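Local coordinates for protein HhaI Restriction Endonuclease (Haemophilus parahaemolyticus, PDB 6UKF) that recognises the DNA sequence GCGC and cuts both strands of it as a restriction endonuclease, at residues Leu190-Asp193 with Glu194-Asp198. Residues are numbered along the deposited sequence; the frame is centred on the assembly and turned at random.
Sequences LHSD and ENIHD
L190, near the end of strand 189-191 and just before an ST turn at S192, meets I196, which follows that turn in the loop running on toward strand 199-202. This strand-loop-strand connection lies in a small outlying unit of the fold, where helix 169-179 packs beside short strands, far from the centre of the chain; the nearest atom of 190-198 lies about 7 Å from the bound DNA. The two side chains reach tip to tip: CD2 of L190 lies 3.8 Å from CD1 of I196. With CG anti to the backbone N (chi1 173°), L190 keeps its methyls in a buried apolar layer that F172 and L176 extend, and I210 on strand 207-212 touches both L190 and I196.

At S192 the contact turns polar. OG receives the backbone N-H of E194 at 3.0 Å from OG to N, with a reasonably straight N-H...O angle of 158°, the bond that defines the turn. The hydroxyl is also hydrogen-bonded to the backbone O of S182, giving OG two partners and fixing its rotation. CB of the same serine rests 3.8 Å from CD1 of I196; that isoleucine methyl therefore touches both S192 and L190. CB of E194 passes 3.4 Å from S192 OG, and beyond it the extended side chain carries OE1 to the backbone N of S182. Hence S192 and E194 between them hold both the carbonyl and the N-H of S182.

D193 makes the bend: its turn-like backbone (psi 1°) turns the N-H of E194 back toward the serine hydroxyl. One water then spans the turn, donating to O of S192 and to O of E194, each 2.5 Å from the water oxygen, both unusually short, so the site is to be read with some caution.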
ATOM      1  N   LEU A 190      -7.265  16.624 -21.010  1.00 20.14           N
ATOM      2  CA  LEU A 190      -8.349  17.582 -20.859  1.00 18.18           C
ATOM      3  C   LEU A 190      -7.774  18.967 -20.605  1.00 17.68           C
ATOM      4  O   LEU A 190      -6.851  19.130 -19.803  1.00 20.49           O
ATOM      5  CB  LEU A 190      -9.239  17.175 -19.684  1.00 17.10           C
ATOM      6  CG  LEU A 190     -10.340  18.144 -19.254  1.00 16.84           C
ATOM      7  CD1 LEU A 190     -11.341  18.344 -20.372  1.00 17.97           C
ATOM      8  CD2 LEU A 190     -11.027  17.634 -17.999  1.00 17.37           C
ATOM      9  N   HIS A 191      -8.325  19.961 -21.296  1.00 15.98           N
ATOM     10  CA  HIS A 191      -7.937  21.354 -21.125  1.00 16.70           C
ATOM     11  C   HIS A 191      -9.171  22.168 -20.774  1.00 15.04           C
ATOM     12  O   HIS A 191     -10.222  22.014 -21.406  1.00 18.05           O
ATOM     13  CB  HIS A 191      -7.286  21.907 -22.393  1.00 20.16           C
ATOM     14  CG  HIS A 191      -5.907  21.382 -22.635  1.00 24.72           C
ATOM     15  ND1 HIS A 191      -5.668  20.195 -23.293  1.00 28.60           N
ATOM     16  CD2 HIS A 191      -4.692  21.876 -22.297  1.00 27.30           C
ATOM     17  CE1 HIS A 191      -4.365  19.984 -23.356  1.00 28.50           C
ATOM     18  NE2 HIS A 191      -3.751  20.990 -22.759  1.00 30.04           N
ATOM     19  N   SER A 192      -9.043  23.018 -19.760  1.00 16.52           N
ATOM     20  CA  SER A 192     -10.143  23.872 -19.340  1.00 16.21           C
ATOM     21  C   SER A 192      -9.579  25.027 -18.532  1.00 16.53           C
ATOM     22  O   SER A 192      -8.629  24.850 -17.765  1.00 19.31           O
ATOM     23  CB  SER A 192     -11.150  23.090 -18.490  1.00 17.27           C
ATOM     24  OG  SER A 192     -12.151  23.946 -17.972  1.00 16.03           O
ATOM     25  N   ASP A 193     -10.167  26.206 -18.714  1.00 15.79           N
ATOM     26  CA  ASP A 193      -9.854  27.362 -17.888  1.00 17.82           C
ATOM     27  C   ASP A 193     -10.676  27.400 -16.608  1.00 16.43           C
ATOM     28  O   ASP A 193     -10.535  28.346 -15.826  1.00 18.14           O
ATOM     29  CB  ASP A 193     -10.054  28.662 -18.673  1.00 20.59           C
ATOM     30  CG  ASP A 193      -9.039  28.828 -19.787  1.00 22.69           C
ATOM     31  OD1 ASP A 193      -9.450  28.935 -20.961  1.00 26.06           O
ATOM     32  OD2 ASP A 193      -7.826  28.835 -19.487  1.00 26.68           O
ATOM     33  N   GLU A 194     -11.533  26.409 -16.383  1.00 14.00           N
ATOM     34  CA  GLU A 194     -12.204  26.264 -15.103  1.00 14.17           C
ATOM     35  C   GLU A 194     -11.284  25.549 -14.118  1.00 13.84           C
ATOM     36  O   GLU A 194     -10.328  24.868 -14.499  1.00 14.95           O
ATOM     37  CB  GLU A 194     -13.518  25.497 -15.268  1.00 15.53           C
ATOM     38  CG  GLU A 194     -14.498  26.179 -16.212  1.00 18.66           C
ATOM     39  CD  GLU A 194     -15.916  25.650 -16.090  1.00 20.87           C
ATOM     40  OE1 GLU A 194     -16.552  25.502 -17.080  1.00 21.30           O
ATOM     41  OE2 GLU A 194     -16.397  25.375 -14.882  1.00 26.53           O
ATOM     42  N   ASN A 195     -11.574  25.728 -12.830  1.00 13.39           N
ATOM     43  CA  ASN A 195     -10.779  25.132 -11.758  1.00 13.79           C
ATOM     44  C   ASN A 195     -11.425  23.799 -11.412  1.00 15.17           C
ATOM     45  O   ASN A 195     -12.353  23.724 -10.606  1.00 16.86           O
ATOM     46  CB  ASN A 195     -10.736  26.059 -10.551  1.00 15.57           C
ATOM     47  CG  ASN A 195     -10.072  27.386 -10.857  1.00 19.16           C
ATOM     48  OD1 ASN A 195     -10.613  28.448 -10.549  1.00 25.74           O
ATOM     49  ND2 ASN A 195      -8.891  27.332 -11.464  1.00 22.70           N
ATOM     50  N   ILE A 196     -10.930  22.732 -12.033  1.00 14.91           N
ATOM     51  CA  ILE A 196     -11.555  21.421 -11.929  1.00 15.09           C
ATOM     52  C   ILE A 196     -10.596  20.368 -11.374  1.00 16.06           C
ATOM     53  O   ILE A 196     -10.795  19.177 -11.589  1.00 17.24           O
ATOM     54  CB  ILE A 196     -12.185  20.988 -13.269  1.00 16.05           C
ATOM     55  CG1 ILE A 196     -11.151  21.038 -14.398  1.00 17.08           C
ATOM     56  CG2 ILE A 196     -13.375  21.876 -13.591  1.00 16.76           C
ATOM     57  CD1 ILE A 196     -11.694  20.576 -15.741  1.00 18.42           C
ATOM     58  N   HIS A 197      -9.559  20.787 -10.651  1.00 16.15           N
ATOM     59  CA  HIS A 197      -8.713  19.816  -9.972  1.00 17.60           C
ATOM     60  C   HIS A 197      -9.526  19.075  -8.918  1.00 16.73           C
ATOM     61  O   HIS A 197     -10.245  19.692  -8.125  1.00 17.15           O
ATOM     62  CB  HIS A 197      -7.522  20.486  -9.297  1.00 19.63           C
ATOM     63  CG  HIS A 197      -6.689  19.531  -8.502  1.00 21.33           C
ATOM     64  ND1 HIS A 197      -6.117  18.412  -9.067  1.00 22.14           N
ATOM     65  CD2 HIS A 197      -6.364  19.495  -7.188  1.00 22.78           C
ATOM     66  CE1 HIS A 197      -5.457  17.741  -8.142  1.00 24.23           C
ATOM     67  NE2 HIS A 197      -5.591  18.377  -6.992  1.00 25.17           N
ATOM     68  N   ASP A 198      -9.396  17.750  -8.902  1.00 17.23           N
ATOM     69  CA  ASP A 198     -10.121  16.864  -7.999  1.00 17.94           C
ATOM     70  C   ASP A 198     -11.618  16.835  -8.280  1.00 18.31           C
ATOM     71  O   ASP A 198     -12.389  16.349  -7.443  1.00 20.39           O
ATOM     72  CB  ASP A 198      -9.880  17.190  -6.518  1.00 21.80           C
ATOM     73  CG  ASP A 198      -8.514  16.738  -6.028  1.00 28.01           C
ATOM     74  OD1 ASP A 198      -8.026  17.295  -5.023  1.00 32.48           O
ATOM     75  OD2 ASP A 198      -7.923  15.834  -6.654  1.00 31.20           O
TER
HETATM   76  O   HOH W   1      -7.978  24.943 -15.372  1.00 18.30           O